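PDB 2HX5: hypothetical protein from Prochlorococcus marinus, which probably hydrolyses 1,4-dihydroxy-2-naphthoyl-CoA to 1,4-dihydroxy-2-naphthoate and CoA, a step in the biosynthesis of phylloquinone (vitamin K1). Local coordinates for residues V102-R107 and A116-L121; L10-R15 and F31-E36. All coordinates share one frame; numbering follows the deposited sequence. Where two conformers were deposited one is given.

Contact 1 (V102-R107 and A116-L121); sequences VHFEFR and ALIRHL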
# COMPACT_ATOMS: atom_id res chain seq x y z
N VAL A 102 19.44 -7.86 -7.51
CA VAL A 102 19.65 -6.45 -7.71
C VAL A 102 19.88 -5.81 -6.37
O VAL A 102 19.08 -6.01 -5.47
CB VAL A 102 18.47 -5.76 -8.45
CG1 VAL A 102 18.85 -4.35 -8.78
CG2 VAL A 102 18.06 -6.58 -9.72
N HIS A 103 20.94 -5.02 -6.29
CA HIS A 103 21.25 -4.20 -5.14
C HIS A 103 20.80 -2.77 -5.45
O HIS A 103 21.02 -2.26 -6.58
CB HIS A 103 22.75 -4.25 -4.82
CG HIS A 103 23.15 -3.49 -3.60
ND1 HIS A 103 23.54 -2.18 -3.70
CD2 HIS A 103 23.30 -3.86 -2.30
CE1 HIS A 103 23.92 -1.76 -2.50
NE2 HIS A 103 23.78 -2.76 -1.63
N PHE A 104 20.19 -2.09 -4.48
CA PHE A 104 19.64 -0.78 -4.63
C PHE A 104 20.27 0.09 -3.56
O PHE A 104 20.16 -0.22 -2.36
CB PHE A 104 18.13 -0.82 -4.40
CG PHE A 104 17.38 -1.77 -5.31
CD1 PHE A 104 17.25 -3.11 -5.04
CD2 PHE A 104 16.81 -1.27 -6.49
CE1 PHE A 104 16.55 -3.96 -5.87
CE2 PHE A 104 16.12 -2.12 -7.30
CZ PHE A 104 15.98 -3.46 -6.99
N GLU A 105 20.87 1.20 -3.95
CA GLU A 105 21.42 2.16 -2.98
C GLU A 105 20.63 3.48 -3.09
O GLU A 105 20.48 3.99 -4.21
CB GLU A 105 22.89 2.38 -3.30
CG GLU A 105 23.57 3.32 -2.46
CD GLU A 105 25.02 3.54 -2.93
OE1 GLU A 105 25.74 2.56 -3.08
OE2 GLU A 105 25.38 4.70 -3.18
N PHE A 106 20.14 4.01 -1.98
CA PHE A 106 19.34 5.24 -1.96
C PHE A 106 20.14 6.32 -1.32
O PHE A 106 20.57 6.15 -0.15
CB PHE A 106 18.09 5.03 -1.12
CG PHE A 106 17.12 4.06 -1.71
CD1 PHE A 106 17.31 2.71 -1.54
CD2 PHE A 106 15.98 4.50 -2.43
CE1 PHE A 106 16.44 1.80 -2.09
CE2 PHE A 106 15.07 3.59 -2.96
CZ PHE A 106 15.31 2.23 -2.80
N ARG A 107 20.39 7.42 -2.05
CA ARG A 107 21.15 8.54 -1.50
C ARG A 107 20.23 9.76 -1.40
O ARG A 107 19.33 9.94 -2.21
CB ARG A 107 22.36 8.90 -2.38
CG ARG A 107 23.57 8.01 -2.17
CD ARG A 107 24.79 8.42 -3.01
NE ARG A 107 25.81 7.36 -3.01
CZ ARG A 107 26.85 7.28 -2.19
NH1 ARG A 107 27.10 8.24 -1.29
NH2 ARG A 107 27.69 6.24 -2.29
N ALA A 116 19.19 -1.96 -0.26
CA ALA A 116 18.38 -3.15 -0.27
C ALA A 116 18.90 -4.11 -1.31
O ALA A 116 19.63 -3.75 -2.22
CB ALA A 116 16.94 -2.82 -0.60
N LEU A 117 18.48 -5.36 -1.20
CA LEU A 117 18.89 -6.42 -2.11
C LEU A 117 17.66 -7.28 -2.36
O LEU A 117 16.96 -7.65 -1.40
CB LEU A 117 20.00 -7.26 -1.46
CG LEU A 117 20.53 -8.38 -2.30
CD1 LEU A 117 21.52 -7.84 -3.37
CD2 LEU A 117 21.37 -9.40 -1.43
N ILE A 118 17.35 -7.61 -3.61
CA ILE A 118 16.23 -8.43 -4.01
C ILE A 118 16.76 -9.53 -4.90
O ILE A 118 17.44 -9.24 -5.88
CB ILE A 118 15.15 -7.63 -4.75
CG1 ILE A 118 14.56 -6.55 -3.86
CG2 ILE A 118 14.00 -8.57 -5.20
CD1 ILE A 118 13.42 -5.73 -4.50
N ARG A 119 16.48 -10.79 -4.57
CA ARG A 119 16.90 -11.96 -5.35
C ARG A 119 15.73 -12.67 -5.96
O ARG A 119 14.76 -12.96 -5.29
CB ARG A 119 17.67 -12.92 -4.43
CG ARG A 119 18.30 -14.09 -5.14
CD ARG A 119 19.07 -15.03 -4.15
NE ARG A 119 20.03 -14.26 -3.37
CZ ARG A 119 20.19 -14.32 -2.03
NH1 ARG A 119 19.55 -15.21 -1.26
NH2 ARG A 119 21.01 -13.48 -1.44
N HIS A 120 15.85 -12.95 -7.28
CA HIS A 120 14.83 -13.58 -8.07
C HIS A 120 15.26 -14.93 -8.60
O HIS A 120 16.45 -15.11 -8.92
CB HIS A 120 14.55 -12.73 -9.32
CG HIS A 120 14.04 -11.33 -9.06
ND1 HIS A 120 12.72 -10.97 -9.26
CD2 HIS A 120 14.71 -10.21 -8.68
CE1 HIS A 120 12.60 -9.67 -8.95
NE2 HIS A 120 13.79 -9.18 -8.65
N LEU A 121 14.30 -15.83 -8.77
CA LEU A 121 14.53 -17.10 -9.42
C LEU A 121 13.63 -17.11 -10.66
O LEU A 121 12.44 -16.73 -10.57
CB LEU A 121 14.12 -18.22 -8.46
CG LEU A 121 14.36 -19.69 -8.71
CD1 LEU A 121 15.82 -19.95 -9.09
CD2 LEU A 121 13.99 -20.42 -7.40

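Contact 2 (L10-R15 and F31-E36); sequences LRRVVR and FRWCHE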
# COMPACT_ATOMS: atom_id res chain seq x y z
N LEU A 10 18.62 6.26 -11.19
CA LEU A 10 17.25 6.66 -11.30
C LEU A 10 16.96 7.63 -10.15
O LEU A 10 17.81 7.86 -9.29
CB LEU A 10 16.33 5.42 -11.29
CG LEU A 10 16.61 4.41 -12.43
CD1 LEU A 10 15.88 3.09 -12.21
CD2 LEU A 10 16.27 5.02 -13.82
N ARG A 11 15.80 8.26 -10.18
CA ARG A 11 15.45 9.26 -9.21
C ARG A 11 14.00 9.12 -8.79
O ARG A 11 13.15 8.74 -9.60
CB ARG A 11 15.63 10.66 -9.79
CG ARG A 11 15.13 11.80 -8.89
CD ARG A 11 15.45 13.16 -9.56
NE ARG A 11 15.02 14.32 -8.77
CZ ARG A 11 13.77 14.76 -8.65
NH1 ARG A 11 12.75 14.13 -9.26
NH2 ARG A 11 13.51 15.84 -7.91
N ARG A 12 13.74 9.38 -7.53
CA ARG A 12 12.35 9.56 -7.10
C ARG A 12 12.25 10.48 -5.90
O ARG A 12 13.18 10.71 -5.14
CB ARG A 12 11.66 8.24 -6.81
CG ARG A 12 12.06 7.58 -5.50
CD ARG A 12 11.29 6.25 -5.30
NE ARG A 12 9.85 6.39 -5.18
CZ ARG A 12 8.91 5.68 -5.86
NH1 ARG A 12 9.16 4.78 -6.80
NH2 ARG A 12 7.65 5.88 -5.54
N VAL A 13 11.04 10.98 -5.75
CA VAL A 13 10.71 11.91 -4.68
C VAL A 13 9.75 11.18 -3.73
O VAL A 13 8.75 10.55 -4.14
CB VAL A 13 10.04 13.22 -5.19
CG1 VAL A 13 9.82 14.19 -4.04
CG2 VAL A 13 10.91 13.82 -6.34
N VAL A 14 10.09 11.25 -2.44
CA VAL A 14 9.31 10.67 -1.36
C VAL A 14 7.97 11.46 -1.24
O VAL A 14 7.98 12.67 -1.18
CB VAL A 14 10.08 10.70 -0.01
CG1 VAL A 14 9.26 10.05 1.09
CG2 VAL A 14 11.48 10.03 -0.15
N ARG A 15 6.83 10.76 -1.22
CA ARG A 15 5.54 11.41 -1.17
C ARG A 15 4.89 11.21 0.21
O ARG A 15 5.33 10.35 1.01
CB ARG A 15 4.66 10.87 -2.28
CG ARG A 15 5.21 11.17 -3.69
CD ARG A 15 5.36 12.63 -3.98
NE ARG A 15 5.85 12.92 -5.36
CZ ARG A 15 6.39 14.08 -5.71
NH1 ARG A 15 6.49 15.12 -4.90
NH2 ARG A 15 6.81 14.24 -6.94
N PHE A 31 10.85 -1.25 -0.29
CA PHE A 31 10.82 -2.40 -1.21
C PHE A 31 9.99 -2.17 -2.42
O PHE A 31 10.31 -2.63 -3.51
CB PHE A 31 10.36 -3.64 -0.43
CG PHE A 31 11.34 -4.13 0.60
CD1 PHE A 31 12.54 -4.71 0.21
CD2 PHE A 31 11.05 -3.99 1.93
CE1 PHE A 31 13.45 -5.14 1.13
CE2 PHE A 31 11.97 -4.41 2.87
CZ PHE A 31 13.15 -5.02 2.45
N ARG A 32 8.86 -1.49 -2.23
CA ARG A 32 8.06 -1.07 -3.38
C ARG A 32 8.87 -0.19 -4.33
O ARG A 32 8.89 -0.32 -5.56
CB ARG A 32 6.77 -0.31 -2.97
CG ARG A 32 6.02 0.21 -4.19
CD ARG A 32 4.68 0.76 -3.73
NE ARG A 32 4.83 2.00 -2.96
CZ ARG A 32 4.97 3.21 -3.48
NH1 ARG A 32 5.05 3.46 -4.78
NH2 ARG A 32 5.07 4.24 -2.67
N TRP A 33 9.58 0.76 -3.74
CA TRP A 33 10.43 1.64 -4.56
C TRP A 33 11.49 0.86 -5.33
O TRP A 33 11.84 1.17 -6.48
CB TRP A 33 11.13 2.71 -3.72
CG TRP A 33 10.17 3.66 -2.99
CD1 TRP A 33 8.84 3.76 -3.13
CD2 TRP A 33 10.54 4.53 -1.94
NE1 TRP A 33 8.34 4.70 -2.25
CE2 TRP A 33 9.37 5.19 -1.51
CE3 TRP A 33 11.76 4.83 -1.34
CZ2 TRP A 33 9.39 6.13 -0.47
CZ3 TRP A 33 11.77 5.77 -0.34
CH2 TRP A 33 10.59 6.41 0.09
N CYS A 34 12.08 -0.14 -4.67
CA CYS A 34 13.05 -0.99 -5.37
C CYS A 34 12.45 -1.71 -6.55
O CYS A 34 12.94 -1.65 -7.68
CB CYS A 34 13.60 -2.02 -4.41
SG CYS A 34 14.71 -1.43 -3.09
N HIS A 35 11.31 -2.34 -6.33
CA HIS A 35 10.68 -3.09 -7.39
C HIS A 35 10.30 -2.18 -8.55
O HIS A 35 10.54 -2.47 -9.74
CB HIS A 35 9.48 -3.88 -6.87
CG HIS A 35 8.94 -4.94 -7.80
ND1 HIS A 35 8.32 -4.67 -9.00
CD2 HIS A 35 8.90 -6.28 -7.64
CE1 HIS A 35 7.90 -5.83 -9.52
NE2 HIS A 35 8.29 -6.81 -8.74
N GLU A 36 9.71 -1.03 -8.20
CA GLU A 36 9.36 -0.08 -9.27
C GLU A 36 10.58 0.43 -10.01
O GLU A 36 10.53 0.63 -11.22
CB GLU A 36 8.61 1.12 -8.70
CG GLU A 36 7.26 0.81 -8.11
CD GLU A 36 6.43 2.01 -7.66
OE1 GLU A 36 6.93 3.13 -7.81
OE2 GLU A 36 5.28 1.78 -7.21
O HOH W 1 5.12 5.10 -7.11
O HOH W 2 4.54 6.02 -6.78
O HOH W 3 5.35 6.96 -3.77
O HOH W 4 11.52 3.83 -7.74

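Contact 1 (V102-R107 and A116-L121)
F104 and I118 meet on one face of an antiparallel pair of strands. The F104 ring and the isoleucine meet at a slant: F104 CE1 lies 3.8 Å from I118 CG1, and I118 CD1 is equally near. F104 CG stands anti to its carbonyl carbon (chi1 -58°), which carries the ring along the strand toward V102. V102 CG1 sits above one face of the ring, toward its rim. A116 adds only a methyl group to this side, its CB 4.5 Å from F104 CB. On the other face H103 and L117 form a non-hydrogen-bonded pair. L117 CD1 approaches the edge of the imidazole and reaches H103 CB at 4.1 Å. Two hydrogen-bonded pairs flank it. V102 N gives to I118 O at 2.9 Å and I118 N returns a bond to V102 O; F104 and A116 are joined in the same reciprocal way. L117 CA adds a CA-H...O contact to V102 O at 3.4 Å. The two strands form the hairpin 99-108/111-124 in the hot-dog sheet. Strand 85-96 lies beyond the first and strand 65-76 beyond the second. The face with F104, A116 and I118 packs on helix 29-45, and I118 also touches F27 of the second subunit.

Contact 2 (L10-R15 and F31-E36)
R12 on strand 10-13 faces W33 on helix 31-36, with the segment axes 10.7 Å apart at their closest and running at 141° to each other. The R12 guanidinium lies flat on the indole, with planes 11° apart and centres 3.8 Å apart. It is a cation-pi stack over the five-membered ring, with R12 CZ 3.3 Å from W33 CD1. R12 CD rests over the same ring in a CH-pi contact. A bend at chi3 brings the guanidinium flat over the indole, while the arginine chain crosses the ring at about a right angle. R12 NH1 makes a nearly straight hydrogen bond (168°), part of a salt bridge, to E36 OE1 at 3.0 Å, in the guanidinium plane but from above the carboxylate plane. A second salt bridge joins R32 NH1 to E36 OE2 at 3.0 Å, so one carboxylate bridges two arginines. This, with waters between them, probably offsets the closeness of R12 NH2 and R32 NH1. R32 is also held by D18 and Q29. An alanine in place of R12 would probably uncover this indole face and leave E36 with R32 as its remaining arginine mate in the network. V14 CG2 touches the indole at W33 CH2, 3.7 Å away. The contact joins strand 9-13, outermost in this chain's sheet, to helix 29-45, which packs on the sheet's face. W33 also packs on L86 of strand 85-96 and F106 of strand 99-108.

From the N terminus, the chain runs through strand 9-13 and a long loop into helix 29-45. Contact 2 closes that first loop, tying the outermost strand of this chain's sheet to the helix. The chain then passes through strands 65-76 and 85-96 before it reaches the hairpin, where contact 1 closes a short turn. The two contacts follow in series; neither nests in nor crosses the other. They meet at C34, which points away from segment 10-15. C34 SG lies 3.6 Å from A116 CB, and C34 CB packs on I118 CD1. Together they set the central helix of the hot-dog fold against both the outermost strand and the middle of this chain's sheet.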